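MtN3/saliva family (Thermodesulfovibrio yellowstonii, PDB 4RNG) probably carries sugars across the membrane as a dimeric SemiSWEET, a bacterial relative of the SWEET transporters. Local coordinates at residues Thr52-Tyr57 with Leu68-Ser73. Sequence-based numbering, arbitrary orientation.
Sequences TLWFFY and LANLIS
Asn70 reaches across to the backbone of the neighbouring helix at Phe55, where the two backbones come nearest, CA to CA 5.5 Å between Phe55 and Asn70, and with Phe55 and Leu71 it illustrates how a helical hairpin in a membrane protein can combine one polar side chain with apolar ones. The axes of 52-57 and 68-73 run nearly antiparallel, at 154°, and approach to 8.4 Å. Asn70 CB packs 4.0 Å from Phe55 N, and its amide turns toward Trp54 CB. There its OD1 meets Trp54 CB at 3.1 Å, a close van der Waals contact, with the amide and indole planes only 24° apart. The other end of the amide is tied back to its own helix, ND2 being hydrogen-bonded to Val66 O one turn earlier. Beside this polar element the end of Leu71 lies over the phenyl ring of Phe55: its CD2 stands over one face, 4.1 Å from the ring centroid, in a CH-pi contact, and comes to 3.7 Å from Phe55 CD1. With CG anti to the backbone N (chi1 158°), the Phe55 ring stands with one face to Leu71. The indole of Trp54 leads away from 68-73, and its NE1 is hydrogen-bonded to Thr19 OG1 of the second subunit. The contact thus joins helices 41-60 and 64-87, while Ser73 OG, hydrogen-bonded to Thr20 OG1 of the same chain, links the latter to helix 7-21, and Trp54 carries helix 41-60 into the dimer interface.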
loop_
_atom_site.group_PDB
_atom_site.type_symbol
_atom_site.label_atom_id
_atom_site.label_comp_id
_atom_site.label_asym_id
_atom_site.label_seq_id
_atom_site.Cartn_x
_atom_site.Cartn_y
_atom_site.Cartn_z
ATOM N N THR C 52 6.325 7.902 -2.039
ATOM C CA THR C 52 7.193 9.066 -1.922
ATOM C C THR C 52 6.392 10.364 -2.121
ATOM O O THR C 52 6.635 11.362 -1.448
ATOM C CB THR C 52 8.350 9.009 -2.923
ATOM O OG1 THR C 52 8.032 9.857 -4.035
ATOM N N LEU C 53 5.458 10.362 -3.069
ATOM C CA LEU C 53 4.558 11.505 -3.242
ATOM C C LEU C 53 3.588 11.691 -2.070
ATOM O O LEU C 53 3.272 12.809 -1.699
ATOM C CB LEU C 53 3.775 11.371 -4.543
ATOM C CG LEU C 53 4.537 11.784 -5.791
ATOM C CD1 LEU C 53 3.658 11.661 -7.031
ATOM C CD2 LEU C 53 4.954 13.223 -5.600
ATOM N N TRP C 54 3.095 10.596 -1.494
ATOM C CA TRP C 54 2.267 10.699 -0.297
ATOM C C TRP C 54 3.065 11.355 0.840
ATOM O O TRP C 54 2.531 12.131 1.624
ATOM C CB TRP C 54 1.783 9.322 0.143
ATOM C CG TRP C 54 0.575 8.858 -0.574
ATOM C CD1 TRP C 54 0.472 7.756 -1.369
ATOM C CD2 TRP C 54 -0.716 9.471 -0.573
ATOM N NE1 TRP C 54 -0.801 7.644 -1.857
ATOM C CE2 TRP C 54 -1.556 8.704 -1.383
ATOM C CE3 TRP C 54 -1.246 10.615 0.042
ATOM C CZ2 TRP C 54 -2.897 9.012 -1.602
ATOM C CZ3 TRP C 54 -2.571 10.936 -0.178
ATOM C CH2 TRP C 54 -3.384 10.135 -0.993
ATOM N N PHE C 55 4.352 11.032 0.923
ATOM C CA PHE C 55 5.225 11.692 1.872
ATOM C C PHE C 55 5.237 13.214 1.698
ATOM O O PHE C 55 5.023 13.947 2.652
ATOM C CB PHE C 55 6.648 11.155 1.744
ATOM C CG PHE C 55 7.689 12.101 2.283
ATOM C CD1 PHE C 55 7.842 12.294 3.649
ATOM C CD2 PHE C 55 8.502 12.814 1.420
ATOM C CE1 PHE C 55 8.781 13.185 4.155
ATOM C CE2 PHE C 55 9.454 13.700 1.921
ATOM C CZ PHE C 55 9.595 13.879 3.297
ATOM N N PHE C 56 5.482 13.671 0.476
ATOM C CA PHE C 56 5.505 15.099 0.148
ATOM C C PHE C 56 4.198 15.759 0.533
ATOM O O PHE C 56 4.170 16.818 1.170
ATOM C CB PHE C 56 5.783 15.283 -1.345
ATOM C CG PHE C 56 6.028 16.704 -1.763
ATOM C CD1 PHE C 56 6.717 17.583 -0.950
ATOM C CD2 PHE C 56 5.560 17.165 -2.981
ATOM C CE1 PHE C 56 6.941 18.896 -1.344
ATOM C CE2 PHE C 56 5.768 18.469 -3.366
ATOM C CZ PHE C 56 6.466 19.333 -2.547
ATOM N N TYR C 57 3.113 15.111 0.136
ATOM C CA TYR C 57 1.762 15.526 0.486
ATOM C C TYR C 57 1.584 15.701 2.006
ATOM O O TYR C 57 1.009 16.684 2.469
ATOM C CB TYR C 57 0.781 14.481 -0.029
ATOM C CG TYR C 57 -0.647 14.729 0.350
ATOM C CD1 TYR C 57 -1.397 15.690 -0.309
ATOM C CD2 TYR C 57 -1.242 14.023 1.388
ATOM C CE1 TYR C 57 -2.713 15.908 0.023
ATOM C CE2 TYR C 57 -2.552 14.253 1.742
ATOM C CZ TYR C 57 -3.280 15.191 1.055
ATOM O OH TYR C 57 -4.574 15.433 1.400
ATOM N N LEU C 68 5.119 9.820 8.584
ATOM C CA LEU C 68 5.769 8.673 9.177
ATOM C C LEU C 68 5.465 7.360 8.439
ATOM O O LEU C 68 6.366 6.581 8.108
ATOM C CB LEU C 68 5.326 8.544 10.635
ATOM C CG LEU C 68 5.922 9.568 11.605
ATOM C CD1 LEU C 68 5.463 9.299 13.031
ATOM C CD2 LEU C 68 7.411 9.613 11.526
ATOM N N ALA C 69 4.188 7.112 8.197
ATOM C CA ALA C 69 3.788 5.863 7.569
ATOM C C ALA C 69 4.458 5.696 6.216
ATOM O O ALA C 69 4.803 4.585 5.810
ATOM C CB ALA C 69 2.284 5.787 7.428
ATOM N N ASN C 70 4.604 6.792 5.494
ATOM C CA ASN C 70 5.125 6.664 4.152
ATOM C C ASN C 70 6.641 6.475 4.096
ATOM O O ASN C 70 7.139 5.606 3.361
ATOM C CB ASN C 70 4.650 7.859 3.332
ATOM C CG ASN C 70 3.187 7.711 2.919
ATOM O OD1 ASN C 70 2.882 7.021 1.950
ATOM N ND2 ASN C 70 2.285 8.253 3.708
ATOM N N LEU C 71 7.369 7.185 4.947
ATOM C CA LEU C 71 8.808 6.974 5.024
ATOM C C LEU C 71 9.118 5.524 5.377
ATOM O O LEU C 71 9.950 4.885 4.743
ATOM C CB LEU C 71 9.443 7.916 6.031
ATOM C CG LEU C 71 9.422 9.375 5.570
ATOM C CD1 LEU C 71 9.903 10.330 6.663
ATOM C CD2 LEU C 71 10.201 9.555 4.290
ATOM N N ILE C 72 8.459 5.019 6.411
ATOM C CA ILE C 72 8.726 3.680 6.868
ATOM C C ILE C 72 8.235 2.620 5.876
ATOM O O ILE C 72 8.909 1.606 5.685
ATOM C CB ILE C 72 8.117 3.471 8.259
ATOM C CG1 ILE C 72 8.642 4.548 9.212
ATOM C CG2 ILE C 72 8.439 2.083 8.796
ATOM C CD1 ILE C 72 7.840 4.647 10.455
ATOM N N SER C 73 7.067 2.808 5.259
ATOM C CA SER C 73 6.639 1.849 4.219
ATOM C C SER C 73 7.668 1.767 3.090
ATOM O O SER C 73 7.935 0.698 2.561
ATOM C CB SER C 73 5.266 2.198 3.647
ATOM O OG SER C 73 4.270 2.097 4.634
#